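CDP-6-deoxy-L-threo-D-glycero-4-hexulose-3-dehydrase (Yersinia pseudotuberculosis, PDB 3BCX) probably catalyses C-3 dehydration of a CDP-linked 4-keto-6-deoxyhexose, using an iron centre and a pyridoxal-phosphate-type cofactor on an aspartate aminotransferase fold. Local coordinates at residues E5-I10 against M49-L54; L58-F63 against L289-M294; D111-V116 against T159-I164; I133-D138 against K391-G396; F330-E335 against T350-S355. One frame throughout, in Å; residues are numbered along the deposited sequence.

Contact 1. Residues E5-I10 against M49-L54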
# COMPACT_ATOMS: atom_id res chain seq x y z
N GLU A 5 23.94 -2.16 25.50
CA GLU A 5 24.14 -1.02 26.38
C GLU A 5 23.81 0.28 25.65
O GLU A 5 23.12 1.14 26.18
CB GLU A 5 25.59 -1.00 26.86
CG GLU A 5 25.97 0.19 27.73
CD GLU A 5 27.44 0.17 28.09
OE1 GLU A 5 27.87 -0.79 28.76
OE2 GLU A 5 28.15 1.12 27.71
N LEU A 6 24.32 0.42 24.42
CA LEU A 6 24.06 1.61 23.63
C LEU A 6 22.56 1.81 23.42
O LEU A 6 22.08 2.94 23.38
CB LEU A 6 24.77 1.51 22.27
CG LEU A 6 26.27 1.81 22.24
CD1 LEU A 6 26.84 1.51 20.87
CD2 LEU A 6 26.49 3.27 22.59
N ARG A 7 21.82 0.71 23.29
CA ARG A 7 20.38 0.79 23.10
C ARG A 7 19.68 1.38 24.31
O ARG A 7 19.04 2.43 24.21
CB ARG A 7 19.79 -0.60 22.81
CG ARG A 7 19.85 -1.04 21.35
CD ARG A 7 19.26 -2.44 21.17
NE ARG A 7 19.26 -2.88 19.78
CZ ARG A 7 18.33 -2.57 18.88
NH1 ARG A 7 17.30 -1.81 19.21
NH2 ARG A 7 18.44 -3.02 17.64
N GLN A 8 19.81 0.72 25.46
CA GLN A 8 19.18 1.19 26.70
C GLN A 8 19.47 2.66 27.00
O GLN A 8 18.65 3.36 27.58
CB GLN A 8 19.63 0.35 27.89
CG GLN A 8 19.05 -1.05 27.91
CD GLN A 8 19.25 -1.74 29.25
OE1 GLN A 8 18.83 -2.87 29.45
NE2 GLN A 8 19.91 -1.04 30.17
N GLN A 9 20.65 3.10 26.59
CA GLN A 9 21.08 4.48 26.81
C GLN A 9 20.53 5.44 25.76
O GLN A 9 20.47 6.65 25.97
CB GLN A 9 22.62 4.50 26.87
CG GLN A 9 23.29 5.70 26.25
CD GLN A 9 24.79 5.69 26.51
OE1 GLN A 9 25.39 4.63 26.69
NE2 GLN A 9 25.39 6.87 26.53
N ILE A 10 20.12 4.89 24.62
CA ILE A 10 19.52 5.70 23.56
C ILE A 10 18.06 5.84 23.95
O ILE A 10 17.43 6.87 23.73
CB ILE A 10 19.62 5.01 22.17
CG1 ILE A 10 21.07 5.07 21.67
CG2 ILE A 10 18.69 5.70 21.18
CD1 ILE A 10 21.29 4.39 20.33
N MET A 49 9.93 2.74 17.91
CA MET A 49 10.30 3.10 16.55
C MET A 49 11.81 3.22 16.41
O MET A 49 12.36 2.87 15.36
CB MET A 49 9.64 4.41 16.11
CG MET A 49 8.14 4.33 15.91
SD MET A 49 7.49 5.75 15.02
CE MET A 49 7.57 7.01 16.30
N VAL A 50 12.47 3.72 17.45
CA VAL A 50 13.93 3.85 17.41
C VAL A 50 14.52 2.44 17.44
O VAL A 50 15.47 2.14 16.72
CB VAL A 50 14.46 4.68 18.61
CG1 VAL A 50 15.98 4.56 18.72
CG2 VAL A 50 14.08 6.14 18.42
N GLU A 51 13.93 1.58 18.26
CA GLU A 51 14.39 0.20 18.35
C GLU A 51 14.32 -0.46 16.98
O GLU A 51 15.31 -1.02 16.50
CB GLU A 51 13.55 -0.58 19.34
CG GLU A 51 13.91 -0.27 20.75
CD GLU A 51 14.02 -1.51 21.60
OE1 GLU A 51 12.99 -1.92 22.17
OE2 GLU A 51 15.13 -2.09 21.66
N ALA A 52 13.15 -0.38 16.36
CA ALA A 52 12.94 -0.95 15.03
C ALA A 52 13.95 -0.37 14.04
O ALA A 52 14.46 -1.08 13.18
CB ALA A 52 11.51 -0.67 14.55
N SER A 53 14.24 0.92 14.17
CA SER A 53 15.19 1.57 13.28
C SER A 53 16.58 0.98 13.46
O SER A 53 17.30 0.72 12.49
CB SER A 53 15.26 3.08 13.57
OG SER A 53 13.97 3.66 13.52
N LEU A 54 16.95 0.76 14.72
CA LEU A 54 18.26 0.21 15.04
C LEU A 54 18.37 -1.23 14.54
O LEU A 54 19.43 -1.62 14.04
CB LEU A 54 18.50 0.27 16.55
CG LEU A 54 18.65 1.70 17.11
CD1 LEU A 54 18.80 1.65 18.62
CD2 LEU A 54 19.86 2.37 16.47
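Arg7 leaves its helix with CG beside its own backbone N (chi1 -85°) and then runs fully extended to NE, which carries the guanidinium across to Glu51 and Leu54 on the facing helix; Glu51 bends at its second torsion and brings OE2 back to meet it. This is an antiparallel helix pair, 3-21 with 43-55, the local axes 10.9 Å apart, and the N-terminal helix 3-21 also lies against the second subunit, where Leu13 of that chain packs on Ile10. The stronger partner of Arg7 is Asp55, one residue beyond Leu54 on the same helix, which forms a salt bridge with NH2. Glu51 adds weak support: Arg7 NH1 lies 3.3 Å from Glu51 OE2 in a loose salt bridge, its N-H pointing well off the oxygen (121° at the hydrogen). A second weak bond, from Arg7 NH1 to the backbone Glu51 O, is much straighter but 3.5 Å long. Leu54 slides past the arginine in the opposite direction and lays CB over one guanidinium face, 3.5 Å from Arg7 NH2. Ile10 turns its CG2 branch to Val50 CG1 at 3.8 Å, while its CD1 meets Leu54 CD1 tip to tip at 4.1 Å. The arginine's charge is probably shared between two acids that both bind it to helix 43-55, while Ile10, Val50 and Leu54 supply the apolar part.

Contact 2. Residues L58-F63 against L289-M294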
# COMPACT_ATOMS: atom_id res chain seq x y z
N LEU A 58 13.97 -3.44 8.72
CA LEU A 58 13.10 -2.66 7.83
C LEU A 58 11.77 -3.31 7.43
O LEU A 58 10.70 -2.75 7.67
CB LEU A 58 13.88 -2.25 6.58
CG LEU A 58 15.30 -1.71 6.86
CD1 LEU A 58 15.93 -1.24 5.56
CD2 LEU A 58 15.24 -0.58 7.87
N THR A 59 11.81 -4.48 6.79
CA THR A 59 10.57 -5.16 6.41
C THR A 59 9.93 -5.63 7.73
O THR A 59 10.55 -5.50 8.79
CB THR A 59 10.83 -6.38 5.49
OG1 THR A 59 11.74 -7.28 6.12
CG2 THR A 59 11.41 -5.91 4.16
N THR A 60 8.72 -6.17 7.67
CA THR A 60 8.07 -6.62 8.90
C THR A 60 8.81 -7.76 9.59
O THR A 60 9.49 -8.57 8.96
CB THR A 60 6.63 -7.12 8.65
OG1 THR A 60 6.65 -8.10 7.60
CG2 THR A 60 5.72 -5.97 8.28
N GLY A 61 8.66 -7.82 10.91
CA GLY A 61 9.31 -8.86 11.67
C GLY A 61 8.94 -8.83 13.13
O GLY A 61 7.78 -8.91 13.52
N ARG A 62 9.98 -8.73 13.94
CA ARG A 62 9.89 -8.68 15.39
C ARG A 62 8.70 -7.86 15.92
O ARG A 62 7.83 -8.39 16.62
CB ARG A 62 11.23 -8.13 15.89
CG ARG A 62 11.36 -7.90 17.35
CD ARG A 62 12.62 -7.09 17.57
NE ARG A 62 12.69 -6.58 18.93
CZ ARG A 62 13.48 -5.59 19.31
NH1 ARG A 62 14.27 -4.99 18.44
NH2 ARG A 62 13.47 -5.19 20.58
N PHE A 63 8.64 -6.58 15.58
CA PHE A 63 7.54 -5.76 16.06
C PHE A 63 6.21 -6.10 15.39
O PHE A 63 5.16 -6.12 16.04
CB PHE A 63 7.87 -4.27 15.91
CG PHE A 63 8.97 -3.81 16.81
CD1 PHE A 63 10.26 -3.59 16.32
CD2 PHE A 63 8.75 -3.65 18.18
CE1 PHE A 63 11.30 -3.21 17.17
CE2 PHE A 63 9.78 -3.28 19.04
CZ PHE A 63 11.06 -3.06 18.53
N LEU A 289 1.11 -5.00 -0.63
CA LEU A 289 0.58 -4.05 0.33
C LEU A 289 1.06 -4.34 1.75
O LEU A 289 0.26 -4.44 2.69
CB LEU A 289 -0.95 -4.06 0.25
CG LEU A 289 -1.48 -3.71 -1.15
CD1 LEU A 289 -2.98 -3.96 -1.24
CD2 LEU A 289 -1.15 -2.25 -1.49
N LYS A 290 2.38 -4.49 1.91
CA LYS A 290 2.98 -4.75 3.21
C LYS A 290 3.51 -3.45 3.84
O LYS A 290 3.61 -2.43 3.17
CB LYS A 290 4.14 -5.76 3.07
CG LYS A 290 3.69 -7.18 2.76
CD LYS A 290 4.86 -8.16 2.81
CE LYS A 290 5.42 -8.50 1.43
NZ LYS A 290 6.13 -7.37 0.78
N ILE A 291 3.82 -3.50 5.14
CA ILE A 291 4.36 -2.33 5.83
C ILE A 291 5.74 -2.64 6.40
O ILE A 291 6.25 -3.76 6.26
CB ILE A 291 3.46 -1.88 7.01
CG1 ILE A 291 3.38 -2.99 8.06
CG2 ILE A 291 2.08 -1.50 6.49
CD1 ILE A 291 2.63 -2.59 9.31
N THR A 292 6.34 -1.65 7.06
CA THR A 292 7.66 -1.81 7.66
C THR A 292 7.54 -2.11 9.16
O THR A 292 6.48 -1.92 9.76
CB THR A 292 8.52 -0.54 7.49
OG1 THR A 292 7.89 0.56 8.15
CG2 THR A 292 8.69 -0.21 6.01
N ASP A 293 8.63 -2.59 9.76
CA ASP A 293 8.57 -2.87 11.19
C ASP A 293 8.61 -1.55 11.98
O ASP A 293 8.27 -1.51 13.16
CB ASP A 293 9.72 -3.81 11.59
CG ASP A 293 9.26 -4.90 12.57
OD1 ASP A 293 8.14 -5.44 12.39
OD2 ASP A 293 10.02 -5.23 13.50
N MET A 294 9.03 -0.47 11.31
CA MET A 294 9.05 0.84 11.96
C MET A 294 7.60 1.23 12.24
O MET A 294 7.26 1.72 13.32
CB MET A 294 9.69 1.90 11.06
CG MET A 294 11.20 1.78 10.88
SD MET A 294 11.68 0.54 9.67
CE MET A 294 11.53 1.49 8.12
O HOH W 1 7.65 -6.16 4.86
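Leu58 O accepts the backbone N-H of Asp293 at 2.9 Å where two loops pass each other, each about to enter a helix: Gly61 occupies the N-cap position of helix 62-75, and Thr292 that of helix 293-323. The arrangement is one of N-capping from outside, the Asp293 carboxylate accepting first-turn amides of helix 62-75, to which it does not belong. Gly61 has no side chain to offer the amides beside it, and Asp293 reaches over from the neighbouring helix instead. Its OD2 takes the N-H of Phe63 at 2.8 Å on the syn side, close to the carboxylate plane. Its OD1 is met by Gly61 N from far above that plane (73° out of it), and it also accepts the amide of Asn64. With both oxygens gripped the rotation of the group is fixed, and the start of the helix would be expected to favour the charged form. The side chains of Phe63 and Asp293 cross at about a right angle, with ring and carboxylate planes 47° apart, and the ring edge at CD1 lies near OD2. Thr60 points CG2 at Ile291 O, while Leu58 and Met294 lie side by side, CD2 4.1 Å from SD. Lys290 forms a salt bridge to Glu226 of the second subunit, which places the junction at the dimer interface. One water spans the loops, accepting from Thr60 N at 3.0 Å and donating to Ile291 O at 3.1 Å.

Contact 3. Residues D111-V116 against T159-I164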
# COMPACT_ATOMS: atom_id res chain seq x y z
N ASP A 111 -21.55 -9.84 -9.86
CA ASP A 111 -22.24 -10.20 -8.62
C ASP A 111 -22.47 -8.91 -7.84
O ASP A 111 -21.86 -7.88 -8.14
CB ASP A 111 -21.43 -11.17 -7.78
CG ASP A 111 -21.39 -12.57 -8.37
OD1 ASP A 111 -22.30 -12.92 -9.15
OD2 ASP A 111 -20.44 -13.32 -8.05
N GLU A 112 -23.35 -8.96 -6.85
CA GLU A 112 -23.66 -7.76 -6.09
C GLU A 112 -23.22 -7.80 -4.64
O GLU A 112 -23.13 -8.86 -4.03
CB GLU A 112 -25.15 -7.46 -6.18
CG GLU A 112 -25.68 -7.38 -7.60
CD GLU A 112 -27.18 -7.11 -7.67
OE1 GLU A 112 -27.90 -7.56 -6.75
OE2 GLU A 112 -27.64 -6.47 -8.64
N VAL A 113 -22.94 -6.61 -4.10
CA VAL A 113 -22.54 -6.45 -2.71
C VAL A 113 -23.40 -5.35 -2.11
O VAL A 113 -23.42 -4.22 -2.60
CB VAL A 113 -21.06 -6.03 -2.60
CG1 VAL A 113 -20.68 -5.83 -1.14
CG2 VAL A 113 -20.17 -7.08 -3.25
N ILE A 114 -24.13 -5.68 -1.05
CA ILE A 114 -24.99 -4.71 -0.39
C ILE A 114 -24.19 -3.81 0.56
O ILE A 114 -23.35 -4.29 1.33
CB ILE A 114 -26.11 -5.41 0.42
CG1 ILE A 114 -27.04 -6.15 -0.53
CG2 ILE A 114 -26.89 -4.38 1.24
CD1 ILE A 114 -28.03 -7.06 0.18
N THR A 115 -24.46 -2.52 0.50
CA THR A 115 -23.77 -1.55 1.34
C THR A 115 -24.62 -0.29 1.44
O THR A 115 -25.80 -0.30 1.07
CB THR A 115 -22.37 -1.23 0.76
OG1 THR A 115 -21.67 -0.33 1.63
CG2 THR A 115 -22.49 -0.62 -0.62
N VAL A 116 -24.04 0.80 1.95
CA VAL A 116 -24.76 2.06 2.08
C VAL A 116 -24.00 3.17 1.39
O VAL A 116 -22.78 3.09 1.25
CB VAL A 116 -24.98 2.46 3.57
CG1 VAL A 116 -25.85 1.42 4.27
CG2 VAL A 116 -23.65 2.60 4.28
N THR A 159 -26.96 -11.12 -5.56
CA THR A 159 -26.43 -10.71 -4.27
C THR A 159 -25.43 -11.74 -3.81
O THR A 159 -25.67 -12.94 -3.88
CB THR A 159 -27.53 -10.58 -3.24
OG1 THR A 159 -28.46 -9.57 -3.68
CG2 THR A 159 -26.95 -10.19 -1.89
N LYS A 160 -24.30 -11.28 -3.32
CA LYS A 160 -23.26 -12.21 -2.94
C LYS A 160 -22.63 -11.92 -1.59
O LYS A 160 -22.15 -12.82 -0.91
CB LYS A 160 -22.22 -12.16 -4.06
CG LYS A 160 -21.26 -13.30 -4.09
CD LYS A 160 -21.90 -14.56 -4.60
CE LYS A 160 -20.82 -15.62 -4.72
NZ LYS A 160 -21.36 -16.97 -4.99
N ALA A 161 -22.65 -10.65 -1.19
CA ALA A 161 -22.06 -10.27 0.08
C ALA A 161 -22.58 -8.95 0.63
O ALA A 161 -23.28 -8.20 -0.06
CB ALA A 161 -20.54 -10.18 -0.06
N ILE A 162 -22.22 -8.67 1.88
CA ILE A 162 -22.58 -7.44 2.55
C ILE A 162 -21.30 -6.87 3.16
O ILE A 162 -20.68 -7.50 4.01
CB ILE A 162 -23.59 -7.66 3.70
CG1 ILE A 162 -24.94 -8.12 3.14
CG2 ILE A 162 -23.76 -6.37 4.48
CD1 ILE A 162 -25.91 -8.60 4.22
N MET A 163 -20.92 -5.68 2.70
CA MET A 163 -19.74 -5.00 3.21
C MET A 163 -20.18 -3.63 3.68
O MET A 163 -20.58 -2.79 2.88
CB MET A 163 -18.66 -4.87 2.13
CG MET A 163 -17.35 -4.28 2.62
SD MET A 163 -15.95 -4.74 1.58
CE MET A 163 -14.61 -3.70 2.26
N ILE A 164 -20.12 -3.42 4.98
CA ILE A 164 -20.54 -2.16 5.57
C ILE A 164 -19.60 -1.79 6.70
O ILE A 164 -18.94 -2.65 7.27
CB ILE A 164 -21.97 -2.29 6.13
CG1 ILE A 164 -22.93 -2.67 5.00
CG2 ILE A 164 -22.39 -1.01 6.83
CD1 ILE A 164 -24.33 -3.00 5.45
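Lys160 and Asp111 meet at the start of two parallel neighbours, strands 112-116 and 159-165, in the central mixed sheet of the aspartate aminotransferase fold. From Lys160, CB sits 3.4 Å from Glu112 O and 3.9 Å from Asp111 CB. CG continues anti to the backbone N (chi1 -163°), and after a bend at chi2 the chain straightens, which brings Lys160 CD to 3.9 Å from Asp111 OD2, with CG and CE similarly close. The tip goes further: Lys160 NZ ends 4.9 Å from Asp111 OD2, too far for contact, and bonds to the carbonyl of Val104, while Asp111 OD2 takes the amide of Lys108. A beta bulge accompanies this pair. The register slips by one between Glu112, bridged to Thr159, and Val113, bridged to Ala161, and Glu112 O receives Lys160 N at 2.8 Å together with a weak bond from Ala161 N. Beyond the bulge the regular parallel pattern resumes, Ile114 using its N to Ala161 O and its O to Met163 N. Val113 lies on one face with Ala161, its CG1 against Met163 CB. Ile114 is on the other, with CB beside Ile162 CG1 and CD1 reaching back to Thr159 CG2, against Ile151 and Ala154 of helix 151-154. At the far end Thr115 OG1 gives its proton to Met163 O, 3.0 Å away and nearly in line with the carbonyl bond.

Contact 4. Residues I133-D138 against K391-G396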
# COMPACT_ATOMS: atom_id res chain seq x y z
N ILE A 133 -20.97 -5.26 -8.34
CA ILE A 133 -21.95 -4.18 -8.34
C ILE A 133 -22.48 -3.81 -6.96
O ILE A 133 -23.07 -4.64 -6.26
CB ILE A 133 -23.17 -4.55 -9.22
CG1 ILE A 133 -22.70 -5.02 -10.60
CG2 ILE A 133 -24.11 -3.35 -9.35
CD1 ILE A 133 -22.00 -3.94 -11.41
N PRO A 134 -22.26 -2.55 -6.54
CA PRO A 134 -22.73 -2.10 -5.23
C PRO A 134 -24.25 -1.88 -5.24
O PRO A 134 -24.79 -1.32 -6.19
CB PRO A 134 -21.97 -0.78 -5.02
CG PRO A 134 -20.79 -0.89 -5.93
CD PRO A 134 -21.36 -1.56 -7.14
N VAL A 135 -24.92 -2.32 -4.19
CA VAL A 135 -26.37 -2.13 -4.06
C VAL A 135 -26.59 -1.37 -2.75
O VAL A 135 -26.31 -1.89 -1.66
CB VAL A 135 -27.12 -3.47 -4.03
CG1 VAL A 135 -28.62 -3.22 -3.93
CG2 VAL A 135 -26.82 -4.26 -5.29
N PHE A 136 -27.10 -0.14 -2.86
CA PHE A 136 -27.32 0.71 -1.70
C PHE A 136 -28.72 0.75 -1.08
O PHE A 136 -29.74 0.71 -1.78
CB PHE A 136 -26.95 2.16 -2.03
CG PHE A 136 -25.58 2.35 -2.62
CD1 PHE A 136 -25.42 2.50 -3.99
CD2 PHE A 136 -24.46 2.41 -1.80
CE1 PHE A 136 -24.17 2.73 -4.54
CE2 PHE A 136 -23.19 2.64 -2.34
CZ PHE A 136 -23.05 2.80 -3.71
N VAL A 137 -28.76 0.86 0.25
CA VAL A 137 -30.00 1.01 0.98
C VAL A 137 -29.76 2.18 1.93
O VAL A 137 -28.61 2.50 2.25
CB VAL A 137 -30.39 -0.27 1.77
CG1 VAL A 137 -30.72 -1.40 0.79
CG2 VAL A 137 -29.28 -0.67 2.72
N ASP A 138 -30.83 2.84 2.36
CA ASP A 138 -30.73 4.01 3.23
C ASP A 138 -30.22 3.73 4.64
O ASP A 138 -30.23 2.59 5.10
CB ASP A 138 -32.09 4.71 3.30
CG ASP A 138 -31.96 6.20 3.60
OD1 ASP A 138 -30.87 6.77 3.38
OD2 ASP A 138 -32.97 6.81 4.04
N LYS A 391 -21.42 1.59 -12.23
CA LYS A 391 -22.63 0.77 -12.29
C LYS A 391 -23.03 0.30 -10.90
O LYS A 391 -22.28 -0.42 -10.24
CB LYS A 391 -22.44 -0.43 -13.22
CG LYS A 391 -23.69 -1.30 -13.24
CD LYS A 391 -23.74 -2.32 -14.39
CE LYS A 391 -25.08 -3.08 -14.32
NZ LYS A 391 -25.24 -4.12 -15.37
N TYR A 392 -24.21 0.70 -10.47
CA TYR A 392 -24.72 0.34 -9.15
C TYR A 392 -26.24 0.32 -9.14
O TYR A 392 -26.89 0.74 -10.09
CB TYR A 392 -24.24 1.36 -8.11
CG TYR A 392 -24.76 2.76 -8.36
CD1 TYR A 392 -24.10 3.64 -9.22
CD2 TYR A 392 -25.94 3.21 -7.76
CE1 TYR A 392 -24.59 4.93 -9.46
CE2 TYR A 392 -26.44 4.49 -7.99
CZ TYR A 392 -25.76 5.35 -8.84
OH TYR A 392 -26.24 6.62 -9.05
N ARG A 393 -26.82 -0.17 -8.04
CA ARG A 393 -28.26 -0.19 -7.88
C ARG A 393 -28.59 0.40 -6.52
O ARG A 393 -27.80 0.30 -5.58
CB ARG A 393 -28.83 -1.62 -7.91
CG ARG A 393 -28.81 -2.31 -9.26
CD ARG A 393 -29.84 -3.45 -9.29
NE ARG A 393 -29.61 -4.47 -8.26
CZ ARG A 393 -30.39 -4.68 -7.21
NH1 ARG A 393 -31.49 -3.95 -7.03
NH2 ARG A 393 -30.10 -5.64 -6.35
N VAL A 394 -29.75 1.04 -6.42
CA VAL A 394 -30.20 1.58 -5.15
C VAL A 394 -31.63 1.08 -4.95
O VAL A 394 -32.47 1.20 -5.83
CB VAL A 394 -30.13 3.14 -5.11
CG1 VAL A 394 -29.91 3.70 -6.49
CG2 VAL A 394 -31.40 3.71 -4.47
N VAL A 395 -31.87 0.47 -3.79
CA VAL A 395 -33.18 -0.06 -3.45
C VAL A 395 -33.87 0.87 -2.48
O VAL A 395 -33.40 1.08 -1.36
CB VAL A 395 -33.05 -1.45 -2.82
CG1 VAL A 395 -34.43 -1.98 -2.46
CG2 VAL A 395 -32.35 -2.39 -3.79
N GLY A 396 -35.01 1.42 -2.90
CA GLY A 396 -35.74 2.35 -2.07
C GLY A 396 -35.19 3.73 -2.37
O GLY A 396 -34.77 4.00 -3.50
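Val135 and Phe136 form the tight middle of this pairing, bridged in parallel to Arg393 and Val394. Three nearly straight backbone bonds join the strands: Arg393 N to Pro134 O, Phe136 N to Arg393 O at 2.8 Å, and Val395 N to Phe136 O. On one face Val135 and Arg393 run side by side, with CG1 of the valine over one face of the guanidinium, toward its rim; the same Val135 CG1 lies 3.8 Å from Val395 CG2. The arginine head is fixed from beyond the pair by a salt bridge from NE to Glu112 and a bond from NH2 to the carbonyl of Ala154. On the opposite face Phe136 turns its CE1 edge to Tyr392 CD2 at 3.7 Å, the ring planes 70° apart. The solvent side is more exposed and has fewer partners. Lys391, stretched out, makes a single close aliphatic touch there, its CG 3.6 Å from Ile133 CD1, and exposed Val394 makes little side-chain contact despite its bridge. The largely buried strand 133-137 thus gains a short neighbour, 393-394, from late in the chain, the outermost strand of the central mixed sheet of this aminotransferase fold.

Contact 5. Residues F330-E335 against T350-S355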
# COMPACT_ATOMS: atom_id res chain seq x y z
N PHE A 330 -32.35 22.77 18.11
CA PHE A 330 -31.76 23.15 16.83
C PHE A 330 -30.90 22.07 16.19
O PHE A 330 -30.62 22.14 14.99
CB PHE A 330 -30.96 24.43 17.01
CG PHE A 330 -31.69 25.50 17.78
CD1 PHE A 330 -32.87 26.03 17.29
CD2 PHE A 330 -31.21 25.93 19.02
CE1 PHE A 330 -33.58 26.99 18.03
CE2 PHE A 330 -31.91 26.89 19.76
CZ PHE A 330 -33.09 27.41 19.26
N ILE A 331 -30.47 21.10 16.98
CA ILE A 331 -29.63 20.02 16.47
C ILE A 331 -30.00 18.67 17.09
O ILE A 331 -30.42 18.59 18.25
CB ILE A 331 -28.14 20.28 16.75
CG1 ILE A 331 -27.88 20.28 18.26
CG2 ILE A 331 -27.72 21.61 16.14
CD1 ILE A 331 -26.42 20.52 18.64
N GLU A 332 -29.86 17.62 16.29
CA GLU A 332 -30.16 16.27 16.75
C GLU A 332 -28.86 15.64 17.22
O GLU A 332 -27.88 15.57 16.48
CB GLU A 332 -30.78 15.46 15.61
CG GLU A 332 -32.16 15.94 15.25
CD GLU A 332 -32.65 15.39 13.93
OE1 GLU A 332 -32.32 14.22 13.61
OE2 GLU A 332 -33.37 16.12 13.22
N LEU A 333 -28.86 15.19 18.47
CA LEU A 333 -27.69 14.58 19.08
C LEU A 333 -27.59 13.09 18.73
O LEU A 333 -28.59 12.42 18.50
CB LEU A 333 -27.74 14.77 20.60
CG LEU A 333 -27.76 16.24 21.05
CD1 LEU A 333 -27.94 16.32 22.56
CD2 LEU A 333 -26.47 16.92 20.63
N PRO A 334 -26.35 12.57 18.69
CA PRO A 334 -26.07 11.17 18.36
C PRO A 334 -26.57 10.14 19.37
O PRO A 334 -26.60 10.39 20.57
CB PRO A 334 -24.55 11.16 18.23
CG PRO A 334 -24.13 12.17 19.25
CD PRO A 334 -25.11 13.29 19.03
N GLU A 335 -26.97 8.99 18.85
CA GLU A 335 -27.48 7.90 19.67
C GLU A 335 -26.83 6.57 19.30
O GLU A 335 -26.83 6.16 18.14
CB GLU A 335 -28.99 7.78 19.51
CG GLU A 335 -29.78 8.65 20.47
CD GLU A 335 -31.22 8.83 20.03
OE1 GLU A 335 -31.78 7.89 19.43
OE2 GLU A 335 -31.79 9.91 20.29
N THR A 350 -26.60 16.52 13.54
CA THR A 350 -27.38 16.91 12.37
C THR A 350 -28.14 18.21 12.67
O THR A 350 -28.96 18.25 13.60
CB THR A 350 -28.40 15.81 11.96
OG1 THR A 350 -27.69 14.63 11.56
CG2 THR A 350 -29.26 16.28 10.81
N LEU A 351 -27.86 19.26 11.91
CA LEU A 351 -28.52 20.54 12.08
C LEU A 351 -29.95 20.44 11.54
O LEU A 351 -30.15 19.96 10.43
CB LEU A 351 -27.77 21.64 11.33
CG LEU A 351 -28.34 23.06 11.39
CD1 LEU A 351 -28.25 23.59 12.82
CD2 LEU A 351 -27.58 23.97 10.45
N LYS A 352 -30.92 20.88 12.33
CA LYS A 352 -32.32 20.84 11.90
C LYS A 352 -32.56 21.86 10.80
O LYS A 352 -32.07 22.98 10.85
CB LYS A 352 -33.26 21.11 13.07
CG LYS A 352 -33.32 19.98 14.10
CD LYS A 352 -34.25 20.34 15.26
CE LYS A 352 -34.47 19.17 16.19
NZ LYS A 352 -35.11 18.02 15.48
N GLU A 353 -33.33 21.46 9.79
CA GLU A 353 -33.61 22.35 8.67
C GLU A 353 -34.39 23.61 9.06
O GLU A 353 -34.14 24.69 8.51
CB GLU A 353 -34.34 21.58 7.57
CG GLU A 353 -33.50 20.48 6.92
CD GLU A 353 -33.54 19.16 7.68
OE1 GLU A 353 -33.86 19.17 8.89
OE2 GLU A 353 -33.24 18.11 7.06
N ASP A 354 -35.31 23.49 10.00
CA ASP A 354 -36.10 24.65 10.41
C ASP A 354 -35.39 25.49 11.46
O ASP A 354 -36.03 26.24 12.20
CB ASP A 354 -37.46 24.20 10.97
CG ASP A 354 -37.32 23.28 12.15
OD1 ASP A 354 -36.29 23.36 12.85
OD2 ASP A 354 -38.25 22.48 12.38
N SER A 355 -34.07 25.37 11.53
CA SER A 355 -33.31 26.14 12.50
C SER A 355 -33.13 27.58 12.03
O SER A 355 -32.99 28.48 12.85
CB SER A 355 -31.93 25.51 12.72
OG SER A 355 -31.13 25.67 11.56
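Glu332 and Lys352 cross at about a right angle at the end of a short antiparallel pairing, the edge of the three-stranded sheet 331-332, 347-351 and 408-411. Glu332 is nearly extended beyond CG, while Lys352 stays straight as far as CE and then folds at its last torsion (chi4 -61°), which swings NZ back toward the glutamate. The resulting salt bridge, Lys352 NZ to Glu332 OE2, is long at 3.4 Å and weak as a hydrogen bond; the same oxygen has its stronger partner in Arg403. The lysine runs CB and CG past Phe330 O, which accepts Lys352 N at 3.0 Å. Glu332 and Thr350 form a hydrogen-bonded pair, with Glu332 N to Thr350 O at 2.9 Å and a weaker return bond. Ile331 and Leu351 make the non-hydrogen-bonded pair on the other face. The leucine holds CG anti to its backbone N (chi1 179°), which carries CD1 to Ile331 CG2 at 3.9 Å. Phe330 turns its ring to that of Phe433, the planes nearly parallel, near a bound benzamidine whose pocket includes Ser355. Past the strand the chain turns, and Lys352 O accepts both Ser355 N and Ser355 OG, the hydroxyl at 2.9 Å.

In the fold
From the N terminus, contact 1 closes first, laying helix 3-21 on helix 43-55 before contact 2 opens. The two touch, Phe63 packing on Glu51 and Ala52, and both reach the second subunit. Contact 2 closes a long loop that ends where helix 293-323 begins, and contact 3 is nested wholly inside it. Contact 4 starts within that loop but closes far beyond it, so it crosses contacts 2 and 3. Contacts 3 and 4 build neighbouring strands of the central sheet. Contact 5, nested in the loop of contact 4, pairs strands within a small antiparallel sheet; the centres of contacts 4 and 5 are about 27 Å apart.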